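Local coordinates for N-alpha-acetyltransferase 35, NatC auxiliary subunit (Saccharomyces cerevisiae, PDB 6YGA), which serves as the auxiliary subunit of the yeast NatC N-terminal acetyltransferase, which acetylates the N-terminal methionine of the L-A virus Gag protein, at residues Leu551-Val556 with Thr630-Thr635; His478-Leu483 with Ile547-Cys552; Ser642-Ile647 with Cys676-Thr681; Leu712-Thr715 with Trp719-Phe722. One frame throughout, in Å; residues are numbered along the deposited sequence.

Interaction 1: Leu551-Val556 with Thr630-Thr635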
loop_
_atom_site.group_PDB
_atom_site.type_symbol
_atom_site.label_atom_id
_atom_site.label_comp_id
_atom_site.label_asym_id
_atom_site.label_seq_id
_atom_site.Cartn_x
_atom_site.Cartn_y
_atom_site.Cartn_z
ATOM N N LEU B 551 -25.904 -1.043 -13.386
ATOM C CA LEU B 551 -24.888 -0.008 -13.562
ATOM C C LEU B 551 -23.835 -0.429 -14.581
ATOM O O LEU B 551 -23.429 0.375 -15.427
ATOM C CB LEU B 551 -24.240 0.329 -12.220
ATOM C CG LEU B 551 -25.128 1.110 -11.249
ATOM C CD1 LEU B 551 -24.408 1.329 -9.933
ATOM C CD2 LEU B 551 -25.547 2.437 -11.862
ATOM N N CYS B 552 -23.384 -1.687 -14.518
ATOM C CA CYS B 552 -22.447 -2.195 -15.517
ATOM C C CYS B 552 -23.036 -2.109 -16.918
ATOM O O CYS B 552 -22.353 -1.695 -17.863
ATOM C CB CYS B 552 -22.067 -3.639 -15.195
ATOM S SG CYS B 552 -21.237 -3.857 -13.615
ATOM N N LEU B 553 -24.300 -2.506 -17.072
ATOM C CA LEU B 553 -24.946 -2.426 -18.377
ATOM C C LEU B 553 -25.008 -0.985 -18.858
ATOM O O LEU B 553 -24.739 -0.696 -20.029
ATOM C CB LEU B 553 -26.345 -3.037 -18.308
ATOM C CG LEU B 553 -27.051 -3.321 -19.634
ATOM C CD1 LEU B 553 -26.121 -4.070 -20.574
ATOM C CD2 LEU B 553 -28.324 -4.126 -19.394
ATOM N N ILE B 554 -25.361 -0.063 -17.960
ATOM C CA ILE B 554 -25.388 1.353 -18.314
ATOM C C ILE B 554 -24.026 1.798 -18.826
ATOM O O ILE B 554 -23.927 2.534 -19.814
ATOM C CB ILE B 554 -25.849 2.187 -17.106
ATOM C CG1 ILE B 554 -27.351 1.993 -16.891
ATOM C CG2 ILE B 554 -25.494 3.658 -17.290
ATOM C CD1 ILE B 554 -27.853 2.526 -15.580
ATOM N N GLU B 555 -22.952 1.336 -18.181
ATOM C CA GLU B 555 -21.609 1.664 -18.647
ATOM C C GLU B 555 -21.327 1.044 -20.012
ATOM O O GLU B 555 -20.724 1.689 -20.879
ATOM C CB GLU B 555 -20.581 1.199 -17.617
ATOM C CG GLU B 555 -20.684 1.899 -16.265
ATOM C CD GLU B 555 -19.914 3.210 -16.215
ATOM O OE1 GLU B 555 -19.736 3.854 -17.271
ATOM O OE2 GLU B 555 -19.477 3.592 -15.111
ATOM N N VAL B 556 -21.759 -0.203 -20.223
ATOM C CA VAL B 556 -21.538 -0.871 -21.504
ATOM C C VAL B 556 -22.259 -0.131 -22.628
ATOM O O VAL B 556 -21.692 0.105 -23.701
ATOM C CB VAL B 556 -21.972 -2.347 -21.421
ATOM C CG1 VAL B 556 -22.012 -2.985 -22.804
ATOM C CG2 VAL B 556 -21.030 -3.126 -20.509
ATOM N N THR B 630 -30.054 5.557 -25.546
ATOM C CA THR B 630 -30.073 6.646 -24.574
ATOM C C THR B 630 -31.296 6.558 -23.674
ATOM O O THR B 630 -31.212 6.849 -22.475
ATOM C CB THR B 630 -30.023 7.993 -25.290
ATOM O OG1 THR B 630 -31.212 8.174 -26.070
ATOM C CG2 THR B 630 -28.815 8.046 -26.200
ATOM N N ASN B 631 -32.444 6.155 -24.228
ATOM C CA ASN B 631 -33.636 6.004 -23.403
ATOM C C ASN B 631 -33.457 4.904 -22.366
ATOM O O ASN B 631 -33.976 5.015 -21.250
ATOM C CB ASN B 631 -34.857 5.728 -24.281
ATOM C CG ASN B 631 -36.125 5.528 -23.474
ATOM O OD1 ASN B 631 -36.639 6.462 -22.859
ATOM N ND2 ASN B 631 -36.641 4.306 -23.483
ATOM N N PHE B 632 -32.708 3.849 -22.697
ATOM C CA PHE B 632 -32.438 2.813 -21.706
ATOM C C PHE B 632 -31.587 3.351 -20.563
ATOM O O PHE B 632 -31.852 3.052 -19.392
ATOM C CB PHE B 632 -31.755 1.610 -22.356
ATOM C CG PHE B 632 -31.265 0.594 -21.365
ATOM C CD1 PHE B 632 -32.106 -0.404 -20.906
ATOM C CD2 PHE B 632 -29.968 0.646 -20.882
ATOM C CE1 PHE B 632 -31.662 -1.333 -19.988
ATOM C CE2 PHE B 632 -29.520 -0.279 -19.962
ATOM C CZ PHE B 632 -30.370 -1.271 -19.517
ATOM N N ILE B 633 -30.556 4.139 -20.883
ATOM C CA ILE B 633 -29.676 4.685 -19.851
ATOM C C ILE B 633 -30.466 5.557 -18.882
ATOM O O ILE B 633 -30.357 5.412 -17.659
ATOM C CB ILE B 633 -28.514 5.463 -20.497
ATOM C CG1 ILE B 633 -27.513 4.494 -21.128
ATOM C CG2 ILE B 633 -27.830 6.369 -19.479
ATOM C CD1 ILE B 633 -26.298 5.171 -21.725
ATOM N N GLU B 634 -31.285 6.467 -19.415
ATOM C CA GLU B 634 -32.078 7.343 -18.557
ATOM C C GLU B 634 -33.115 6.555 -17.767
ATOM O O GLU B 634 -33.325 6.816 -16.577
ATOM C CB GLU B 634 -32.755 8.428 -19.395
ATOM C CG GLU B 634 -31.803 9.224 -20.273
ATOM C CD GLU B 634 -32.504 10.320 -21.050
ATOM O OE1 GLU B 634 -33.600 10.741 -20.626
ATOM O OE2 GLU B 634 -31.959 10.762 -22.083
ATOM N N THR B 635 -33.774 5.588 -18.410
ATOM C CA THR B 635 -34.803 4.812 -17.723
ATOM C C THR B 635 -34.194 3.934 -16.638
ATOM O O THR B 635 -34.716 3.860 -15.519
ATOM C CB THR B 635 -35.581 3.963 -18.729
ATOM O OG1 THR B 635 -36.252 4.824 -19.656
ATOM C CG2 THR B 635 -36.611 3.101 -18.021
#
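Leu553 and Phe632 make the closest approach here: CD2 of the leucine lies 3.5 Å from CZ of the ring. The two side chains cross at about a right angle, and the leucine branch meets the ring's far end obliquely. Both CG atoms stand anti to their backbone N (chi1 -167° for Leu553 and 171° for Phe632), which turns the leucine branch and the ring into the gap between the helices. Ile554 brushes the same ring more loosely, its CG1 lying 4.4 Å from Phe632 CE2.

The second apolar pair is Ile554 with Ile633, where the backbones come nearest, 5.6 Å from CA to CA. Their CG2 methyls sit 4.2 Å apart, while Ile633 CD1 reaches to within 4.0 Å of the carbonyl O of Ile554.

No hydrogen bond crosses between the two segments; within 630-635, Thr635 OG1 donates to Asn631 O, which also accepts from Thr635 N on the opposite face of its plane.

The two helix segments run roughly antiparallel (151°), with axes 9.9 Å apart, within the TPR-like region. Helix 465-506 packs on Cys552, Glu555 and Val556, helix 668-701 on Leu551 and Ile633, and Glu555 bonds to Gln725 of strand 724-729.

Interaction 2: His478-Leu483 with Ile547-Cys552; sequences HLETFL and ITKSLC. With EDO (1,2-ethanediol), chain C; EDO (1,2-ethanediol), chain D.
A salt bridge between Lys549 NZ and Glu480 OE1, 3.2 Å long, joins the two segments; as a hydrogen bond it is weak. The other carboxylate oxygen is farther from the ammonium, with 4.1 Å between Glu480 OE2 and Lys549 NZ, and it receives a weak bond from Asn546. The two side chains cross at about a right angle. Lysine reaches over with a kink at its third torsion (chi3 67°), the rest of the chain being extended, and the glutamate bends at chi2 to bring its carboxylate round.

Two ethanediol molecules, probably from the crystallisation liquor, sit along the helix that carries the lysine. O1 of the chain C ethanediol donates to Ser550 OG at 2.7 Å, and the same O1 comes within 3.2 Å of Lys549 CE. O1 of the chain D ethanediol shares a 2.6 Å hydrogen bond with Thr548 OG1. Ser550 OG also bonds to Glu636 of helix 619-653.

The bridge spans neighbouring long helices, 465-506 and 511-564, in the alpha-helical TPR-like part of the protein. With 8.6 Å between the CA atoms of Glu480 and Lys549, it is the ends of these two long side chains that meet, and the contact lies at the surface.

Around the bridge, Leu479 packs on Ile545 and Leu483 on Leu541, both of helix 511-564, while Ile547 lies against helix 619-653.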
loop_
_atom_site.group_PDB
_atom_site.type_symbol
_atom_site.label_atom_id
_atom_site.label_comp_id
_atom_site.label_asym_id
_atom_site.label_seq_id
_atom_site.Cartn_x
_atom_site.Cartn_y
_atom_site.Cartn_z
ATOM N N HIS B 478 -24.743 -14.118 -13.422
ATOM C CA HIS B 478 -24.633 -15.448 -12.834
ATOM C C HIS B 478 -24.889 -15.416 -11.332
ATOM O O HIS B 478 -25.485 -16.349 -10.779
ATOM C CB HIS B 478 -23.257 -16.046 -13.129
ATOM C CG HIS B 478 -23.130 -16.610 -14.508
ATOM N ND1 HIS B 478 -23.276 -17.954 -14.777
ATOM C CD2 HIS B 478 -22.872 -16.015 -15.698
ATOM C CE1 HIS B 478 -23.114 -18.163 -16.071
ATOM N NE2 HIS B 478 -22.869 -17.003 -16.653
ATOM N N LEU B 479 -24.447 -14.355 -10.653
ATOM C CA LEU B 479 -24.709 -14.251 -9.221
ATOM C C LEU B 479 -26.195 -14.058 -8.945
ATOM O O LEU B 479 -26.733 -14.630 -7.990
ATOM C CB LEU B 479 -23.894 -13.111 -8.613
ATOM C CG LEU B 479 -24.059 -12.926 -7.103
ATOM C CD1 LEU B 479 -23.862 -14.246 -6.371
ATOM C CD2 LEU B 479 -23.087 -11.883 -6.587
ATOM N N GLU B 480 -26.879 -13.267 -9.775
ATOM C CA GLU B 480 -28.310 -13.065 -9.571
ATOM C C GLU B 480 -29.085 -14.356 -9.822
ATOM O O GLU B 480 -30.015 -14.683 -9.076
ATOM C CB GLU B 480 -28.821 -11.939 -10.469
ATOM C CG GLU B 480 -30.251 -11.504 -10.167
ATOM C CD GLU B 480 -31.100 -11.389 -11.416
ATOM O OE1 GLU B 480 -30.593 -11.713 -12.511
ATOM O OE2 GLU B 480 -32.273 -10.977 -11.304
ATOM N N THR B 481 -28.704 -15.107 -10.862
ATOM C CA THR B 481 -29.343 -16.394 -11.129
ATOM C C THR B 481 -29.137 -17.359 -9.969
ATOM O O THR B 481 -30.076 -18.041 -9.540
ATOM C CB THR B 481 -28.794 -16.998 -12.422
ATOM O OG1 THR B 481 -29.113 -16.145 -13.529
ATOM C CG2 THR B 481 -29.386 -18.378 -12.665
ATOM N N PHE B 482 -27.911 -17.426 -9.447
ATOM C CA PHE B 482 -27.631 -18.267 -8.288
ATOM C C PHE B 482 -28.443 -17.826 -7.076
ATOM O O PHE B 482 -29.023 -18.661 -6.374
ATOM C CB PHE B 482 -26.132 -18.237 -7.985
ATOM C CG PHE B 482 -25.762 -18.798 -6.641
ATOM C CD1 PHE B 482 -25.662 -20.169 -6.447
ATOM C CD2 PHE B 482 -25.489 -17.953 -5.576
ATOM C CE1 PHE B 482 -25.312 -20.686 -5.213
ATOM C CE2 PHE B 482 -25.138 -18.462 -4.338
ATOM C CZ PHE B 482 -25.048 -19.830 -4.157
ATOM N N LEU B 483 -28.503 -16.516 -6.816
ATOM C CA LEU B 483 -29.259 -16.038 -5.662
ATOM C C LEU B 483 -30.753 -16.286 -5.832
ATOM O O LEU B 483 -31.450 -16.589 -4.856
ATOM C CB LEU B 483 -28.992 -14.554 -5.431
ATOM C CG LEU B 483 -27.615 -14.175 -4.892
ATOM C CD1 LEU B 483 -27.491 -12.665 -4.854
ATOM C CD2 LEU B 483 -27.374 -14.779 -3.511
ATOM N N ILE B 547 -28.665 -3.853 -8.803
ATOM C CA ILE B 547 -28.125 -2.508 -8.960
ATOM C C ILE B 547 -26.763 -2.567 -9.636
ATOM O O ILE B 547 -26.486 -1.816 -10.579
ATOM C CB ILE B 547 -28.054 -1.793 -7.600
ATOM C CG1 ILE B 547 -29.460 -1.477 -7.099
ATOM C CG2 ILE B 547 -27.232 -0.519 -7.700
ATOM C CD1 ILE B 547 -29.486 -0.942 -5.689
ATOM N N THR B 548 -25.901 -3.477 -9.175
ATOM C CA THR B 548 -24.601 -3.668 -9.812
ATOM C C THR B 548 -24.766 -4.059 -11.273
ATOM O O THR B 548 -24.086 -3.521 -12.154
ATOM C CB THR B 548 -23.798 -4.737 -9.068
ATOM O OG1 THR B 548 -23.468 -4.267 -7.757
ATOM C CG2 THR B 548 -22.513 -5.064 -9.820
ATOM N N LYS B 549 -25.674 -5.000 -11.545
ATOM C CA LYS B 549 -25.889 -5.463 -12.910
ATOM C C LYS B 549 -26.352 -4.323 -13.809
ATOM O O LYS B 549 -25.852 -4.161 -14.927
ATOM C CB LYS B 549 -26.910 -6.601 -12.911
ATOM C CG LYS B 549 -26.720 -7.620 -14.015
ATOM C CD LYS B 549 -27.817 -8.679 -13.977
ATOM C CE LYS B 549 -29.166 -8.074 -14.333
ATOM N NZ LYS B 549 -30.269 -9.075 -14.333
ATOM N N SER B 550 -27.297 -3.514 -13.326
ATOM C CA SER B 550 -27.802 -2.404 -14.126
ATOM C C SER B 550 -26.716 -1.368 -14.396
ATOM O O SER B 550 -26.610 -0.856 -15.517
ATOM C CB SER B 550 -28.993 -1.754 -13.423
ATOM O OG SER B 550 -30.103 -2.631 -13.363
ATOM N N LEU B 551 -25.904 -1.043 -13.386
ATOM C CA LEU B 551 -24.888 -0.008 -13.562
ATOM C C LEU B 551 -23.835 -0.429 -14.581
ATOM O O LEU B 551 -23.429 0.375 -15.427
ATOM C CB LEU B 551 -24.240 0.329 -12.220
ATOM C CG LEU B 551 -25.128 1.110 -11.249
ATOM C CD1 LEU B 551 -24.408 1.329 -9.933
ATOM C CD2 LEU B 551 -25.547 2.437 -11.862
ATOM N N CYS B 552 -23.384 -1.687 -14.518
ATOM C CA CYS B 552 -22.447 -2.195 -15.517
ATOM C C CYS B 552 -23.036 -2.109 -16.918
ATOM O O CYS B 552 -22.353 -1.695 -17.863
ATOM C CB CYS B 552 -22.067 -3.639 -15.195
ATOM S SG CYS B 552 -21.237 -3.857 -13.615
HETATM C C1 EDO C . -30.522 -5.102 -15.978
HETATM O O1 EDO C . -30.169 -5.038 -14.591
HETATM C C2 EDO C . -31.956 -4.612 -16.154
HETATM O O2 EDO C . -32.314 -4.645 -17.539
HETATM C C1 EDO D . -24.384 -1.989 -5.912
HETATM O O1 EDO D . -23.080 -2.077 -6.504
HETATM C C2 EDO D . -24.275 -1.757 -4.412
HETATM O O2 EDO D . -23.279 -2.616 -3.846
#

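Interaction 3: Ser642-Ile647 with Cys676-Thr681. With EDO (1,2-ethanediol), chain E; EDO (1,2-ethanediol), chain Y.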
loop_
_atom_site.group_PDB
_atom_site.type_symbol
_atom_site.label_atom_id
_atom_site.label_comp_id
_atom_site.label_asym_id
_atom_site.label_seq_id
_atom_site.Cartn_x
_atom_site.Cartn_y
_atom_site.Cartn_z
ATOM N N SER B 642 -34.473 4.276 -7.666
ATOM C CA SER B 642 -35.577 3.723 -6.887
ATOM C C SER B 642 -35.129 2.528 -6.051
ATOM O O SER B 642 -35.521 2.397 -4.886
ATOM C CB SER B 642 -36.725 3.338 -7.820
ATOM O OG SER B 642 -37.126 4.453 -8.599
ATOM N N SER B 643 -34.298 1.650 -6.620
ATOM C CA SER B 643 -33.807 0.503 -5.856
ATOM C C SER B 643 -32.899 0.946 -4.715
ATOM O O SER B 643 -33.000 0.422 -3.598
ATOM C CB SER B 643 -33.071 -0.473 -6.770
ATOM O OG SER B 643 -33.963 -1.116 -7.659
ATOM N N ILE B 644 -31.998 1.894 -4.980
ATOM C CA ILE B 644 -31.143 2.421 -3.918
ATOM C C ILE B 644 -31.993 3.027 -2.810
ATOM O O ILE B 644 -31.726 2.821 -1.620
ATOM C CB ILE B 644 -30.145 3.447 -4.486
ATOM C CG1 ILE B 644 -29.155 2.767 -5.433
ATOM C CG2 ILE B 644 -29.393 4.151 -3.361
ATOM C CD1 ILE B 644 -28.139 3.719 -6.033
ATOM N N ASP B 645 -33.038 3.768 -3.184
ATOM C CA ASP B 645 -33.909 4.386 -2.189
ATOM C C ASP B 645 -34.571 3.336 -1.305
ATOM O O ASP B 645 -34.620 3.487 -0.080
ATOM C CB ASP B 645 -34.961 5.255 -2.877
ATOM C CG ASP B 645 -34.415 6.601 -3.303
ATOM O OD1 ASP B 645 -33.243 6.884 -2.986
ATOM O OD2 ASP B 645 -35.153 7.373 -3.949
ATOM N N GLU B 646 -35.084 2.258 -1.913
ATOM C CA GLU B 646 -35.704 1.186 -1.139
ATOM C C GLU B 646 -34.714 0.569 -0.157
ATOM O O GLU B 646 -35.065 0.280 0.992
ATOM C CB GLU B 646 -36.263 0.110 -2.075
ATOM C CG GLU B 646 -37.403 0.570 -2.975
ATOM C CD GLU B 646 -37.963 -0.553 -3.831
ATOM O OE1 GLU B 646 -38.331 -1.605 -3.269
ATOM O OE2 GLU B 646 -38.030 -0.384 -5.067
ATOM N N ILE B 647 -33.472 0.360 -0.594
ATOM C CA ILE B 647 -32.455 -0.181 0.301
ATOM C C ILE B 647 -32.177 0.792 1.439
ATOM O O ILE B 647 -32.014 0.385 2.597
ATOM C CB ILE B 647 -31.178 -0.524 -0.488
ATOM C CG1 ILE B 647 -31.460 -1.650 -1.486
ATOM C CG2 ILE B 647 -30.042 -0.913 0.456
ATOM C CD1 ILE B 647 -30.231 -2.140 -2.231
ATOM N N CYS B 676 -25.866 6.773 -0.802
ATOM C CA CYS B 676 -25.997 8.156 -1.246
ATOM C C CYS B 676 -24.977 8.473 -2.333
ATOM O O CYS B 676 -25.312 9.074 -3.360
ATOM C CB CYS B 676 -25.838 9.106 -0.059
ATOM S SG CYS B 676 -25.975 10.845 -0.503
ATOM N N LYS B 677 -23.723 8.065 -2.125
ATOM C CA LYS B 677 -22.703 8.254 -3.152
ATOM C C LYS B 677 -23.023 7.444 -4.400
ATOM O O LYS B 677 -22.769 7.894 -5.523
ATOM C CB LYS B 677 -21.327 7.873 -2.607
ATOM C CG LYS B 677 -20.821 8.793 -1.515
ATOM C CD LYS B 677 -19.431 8.400 -1.048
ATOM C CE LYS B 677 -18.827 9.491 -0.176
ATOM N NZ LYS B 677 -17.503 9.099 0.375
ATOM N N LEU B 678 -23.584 6.247 -4.226
ATOM C CA LEU B 678 -23.955 5.448 -5.386
ATOM C C LEU B 678 -25.078 6.117 -6.170
ATOM O O LEU B 678 -25.087 6.089 -7.406
ATOM C CB LEU B 678 -24.355 4.041 -4.946
ATOM C CG LEU B 678 -24.379 2.962 -6.027
ATOM C CD1 LEU B 678 -23.022 2.836 -6.704
ATOM C CD2 LEU B 678 -24.795 1.645 -5.404
ATOM N N LYS B 679 -26.028 6.737 -5.466
ATOM C CA LYS B 679 -27.109 7.444 -6.144
ATOM C C LYS B 679 -26.578 8.636 -6.929
ATOM O O LYS B 679 -27.047 8.914 -8.038
ATOM C CB LYS B 679 -28.159 7.898 -5.131
ATOM C CG LYS B 679 -29.390 8.511 -5.769
ATOM C CD LYS B 679 -30.187 9.338 -4.776
ATOM C CE LYS B 679 -30.608 8.514 -3.574
ATOM N NZ LYS B 679 -31.503 9.288 -2.675
ATOM N N HIS B 680 -25.596 9.348 -6.368
ATOM C CA HIS B 680 -24.992 10.475 -7.072
ATOM C C HIS B 680 -24.359 10.028 -8.384
ATOM O O HIS B 680 -24.552 10.668 -9.425
ATOM C CB HIS B 680 -23.951 11.158 -6.181
ATOM C CG HIS B 680 -24.539 11.934 -5.041
ATOM N ND1 HIS B 680 -23.809 12.286 -3.926
ATOM C CD2 HIS B 680 -25.783 12.433 -4.848
ATOM C CE1 HIS B 680 -24.580 12.964 -3.093
ATOM N NE2 HIS B 680 -25.783 13.068 -3.629
ATOM N N THR B 681 -23.607 8.925 -8.356
ATOM C CA THR B 681 -22.978 8.416 -9.572
ATOM C C THR B 681 -24.021 8.013 -10.610
ATOM O O THR B 681 -23.858 8.296 -11.804
ATOM C CB THR B 681 -22.070 7.231 -9.230
ATOM O OG1 THR B 681 -20.900 7.705 -8.551
ATOM C CG2 THR B 681 -21.657 6.476 -10.487
HETATM C C1 EDO E . -33.930 10.644 -5.418
HETATM O O1 EDO E . -34.049 9.870 -4.219
HETATM C C2 EDO E . -33.839 12.123 -5.065
HETATM O O2 EDO E . -32.631 12.379 -4.337
HETATM C C1 EDO Y . -32.450 -2.970 -10.251
HETATM O O1 EDO Y . -31.842 -2.979 -8.955
HETATM C C2 EDO Y . -32.353 -1.581 -10.868
HETATM O O2 EDO Y . -33.151 -1.556 -12.057
#
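Lys679 NZ is held by two acceptors: it donates to Asp645 OD1 in a 3.0 Å salt bridge and to O1 of the chain E ethanediol, also at 3.0 Å. The carboxylate receives the lysine on the syn lone pair of OD1, the side facing its other oxygen. That oxygen, Asp645 OD2, in turn accepts a 2.7 Å bond from the ethanediol O1, so the alcohol, probably picked up from the crystallisation liquor, closes a ring of three polar partners. The lysine chain turns at its third torsion (chi3 -57°), and aspartate and lysine meet at about a right angle.

Beside this polar edge lies the buried part. Ile644 pushes its CD1 methyl across to Leu678 CG at 3.8 Å, and the same methyl rests 3.7 Å from the backbone N of Lys679. Helices 619-653 and 668-701, running almost antiparallel here (171°) with axes 9.9 Å apart, form a helical hairpin of the TPR-like region. Tyr540 of helix 511-564 packs on Ile647, and Trp719 and Phe722 cover Leu678.

The chemistry is thus divided: buried apolar packing of the Ile644 methyl on Leu678, bordered by an ion pair in which the two charges probably compensate each other on the partly exposed side.

Interaction 4: Leu712-Thr715 with Trp719-Phe722; sequences LVHT and WNYF
His714 and Asn720 form the tight part of this contact. The CB of the asparagine sits over one face of the imidazole, offset toward the rim, in a CH-pi contact 3.9 Å from the ring centroid and 24° off its normal. The side chains cross at about a right angle, with ring and amide planes 44° apart. Both residues point CG away from their own carbonyl carbon, chi1 being -63° for Asn720, and the amide group is thereby set between the histidine and the backbone of Thr715. The amide is probably turned over in the model, which leaves its individual polar contacts open.

The segments belong to a beta hairpin: strand 708-713 pairs antiparallel with strand 724-729, Val713 being hydrogen-bonded through the backbone to Ile724, and the residues between them form the connecting loop.

The looser part is at the Thr715 hydroxyl, which does not reach Phe722 directly; a water bridges them, 2.7 Å from Thr715 OG1 and donating to Phe722 O at 2.9 Å. On the side turned from Leu712-Thr715, Trp719, Tyr721 and Phe722 are buried: Trp719 NE1 lies 3.2 Å above the plane of the Tyr721 ring, toward its rim. Tyr721 OH bonds to Glu449 of helix 433-456, and Phe722 packs on Thr681, while His714 NE2 makes weak bonds with Asp458 and Phe455.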
loop_
_atom_site.group_PDB
_atom_site.type_symbol
_atom_site.label_atom_id
_atom_site.label_comp_id
_atom_site.label_asym_id
_atom_site.label_seq_id
_atom_site.Cartn_x
_atom_site.Cartn_y
_atom_site.Cartn_z
ATOM N N LEU B 712 -11.848 8.301 -17.881
ATOM C CA LEU B 712 -12.642 7.746 -16.787
ATOM C C LEU B 712 -12.556 8.717 -15.618
ATOM O O LEU B 712 -11.551 8.760 -14.904
ATOM C CB LEU B 712 -12.139 6.359 -16.406
ATOM C CG LEU B 712 -12.293 5.285 -17.480
ATOM C CD1 LEU B 712 -11.511 4.040 -17.099
ATOM C CD2 LEU B 712 -13.761 4.951 -17.681
ATOM N N VAL B 713 -13.613 9.499 -15.419
ATOM C CA VAL B 713 -13.625 10.577 -14.436
ATOM C C VAL B 713 -14.307 10.096 -13.162
ATOM O O VAL B 713 -15.388 9.499 -13.212
ATOM C CB VAL B 713 -14.324 11.828 -14.994
ATOM C CG1 VAL B 713 -14.510 12.870 -13.907
ATOM C CG2 VAL B 713 -13.519 12.403 -16.151
ATOM N N HIS B 714 -13.679 10.363 -12.020
ATOM C CA HIS B 714 -14.263 10.027 -10.730
ATOM C C HIS B 714 -15.233 11.120 -10.288
ATOM O O HIS B 714 -14.924 12.312 -10.384
ATOM C CB HIS B 714 -13.166 9.837 -9.681
ATOM C CG HIS B 714 -12.359 8.589 -9.866
ATOM N ND1 HIS B 714 -11.704 7.966 -8.825
ATOM C CD2 HIS B 714 -12.102 7.846 -10.969
ATOM C CE1 HIS B 714 -11.079 6.894 -9.278
ATOM N NE2 HIS B 714 -11.305 6.798 -10.577
ATOM N N THR B 715 -16.409 10.711 -9.814
ATOM C CA THR B 715 -17.377 11.645 -9.254
ATOM C C THR B 715 -16.999 11.955 -7.811
ATOM O O THR B 715 -16.810 11.041 -7.004
ATOM C CB THR B 715 -18.790 11.060 -9.320
ATOM O OG1 THR B 715 -19.099 10.701 -10.672
ATOM C CG2 THR B 715 -19.818 12.069 -8.829
ATOM N N TRP B 719 -19.656 7.120 -6.092
ATOM C CA TRP B 719 -18.955 5.870 -5.828
ATOM C C TRP B 719 -18.163 5.507 -7.078
ATOM O O TRP B 719 -18.745 5.225 -8.131
ATOM C CB TRP B 719 -19.922 4.755 -5.440
ATOM C CG TRP B 719 -19.201 3.529 -4.981
ATOM C CD1 TRP B 719 -19.198 2.305 -5.577
ATOM C CD2 TRP B 719 -18.341 3.423 -3.838
ATOM N NE1 TRP B 719 -18.403 1.437 -4.869
ATOM C CE2 TRP B 719 -17.865 2.100 -3.798
ATOM C CE3 TRP B 719 -17.936 4.317 -2.842
ATOM C CZ2 TRP B 719 -17.005 1.647 -2.800
ATOM C CZ3 TRP B 719 -17.082 3.868 -1.855
ATOM C CH2 TRP B 719 -16.624 2.544 -1.840
ATOM N N ASN B 720 -16.838 5.499 -6.950
ATOM C CA ASN B 720 -15.938 5.444 -8.091
ATOM C C ASN B 720 -15.630 4.023 -8.554
ATOM O O ASN B 720 -14.673 3.826 -9.312
ATOM C CB ASN B 720 -14.648 6.191 -7.763
ATOM C CG ASN B 720 -14.893 7.663 -7.512
ATOM O OD1 ASN B 720 -15.859 8.237 -8.021
ATOM N ND2 ASN B 720 -14.022 8.284 -6.727
ATOM N N TYR B 721 -16.412 3.032 -8.128
ATOM C CA TYR B 721 -16.382 1.757 -8.834
ATOM C C TYR B 721 -16.971 1.886 -10.232
ATOM O O TYR B 721 -16.719 1.025 -11.083
ATOM C CB TYR B 721 -17.139 0.678 -8.058
ATOM C CG TYR B 721 -16.392 0.070 -6.889
ATOM C CD1 TYR B 721 -15.265 0.681 -6.353
ATOM C CD2 TYR B 721 -16.815 -1.127 -6.327
ATOM C CE1 TYR B 721 -14.590 0.120 -5.281
ATOM C CE2 TYR B 721 -16.145 -1.696 -5.262
ATOM C CZ TYR B 721 -15.035 -1.070 -4.743
ATOM O OH TYR B 721 -14.371 -1.639 -3.682
ATOM N N PHE B 722 -17.747 2.939 -10.482
ATOM C CA PHE B 722 -18.381 3.182 -11.776
ATOM C C PHE B 722 -18.041 4.604 -12.206
ATOM O O PHE B 722 -18.844 5.529 -12.026
ATOM C CB PHE B 722 -19.896 2.978 -11.698
ATOM C CG PHE B 722 -20.304 1.662 -11.093
ATOM C CD1 PHE B 722 -20.534 1.553 -9.731
ATOM C CD2 PHE B 722 -20.465 0.534 -11.886
ATOM C CE1 PHE B 722 -20.913 0.346 -9.167
ATOM C CE2 PHE B 722 -20.847 -0.677 -11.328
ATOM C CZ PHE B 722 -21.069 -0.770 -9.966
HETATM O O HOH W 1 -18.827 8.009 -10.460
#

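All four contacts fall within the TPR-like range, their centres 14 to 19 Å apart. Interactions 1 and 2 both use helix 511-564 and share Leu551 and Cys552; interactions 1 and 3 share helix 619-653. Along the chain interaction 2 ends on the stretch where interaction 1 begins, then come interaction 3 and, past helix 668-701, the hairpin of interaction 4. Packing links them: Ile547 CD1 meets Ile644 CG1 at 3.7 Å, Leu551 CB meets Phe722 CE2 at 3.6 Å, and Thr681 OG1 probably bonds to Trp719 N. Two pairs of long helices, 465-506 with 511-564 and 619-653 with 668-701, and the hairpin loop thus pack together in this auxiliary subunit.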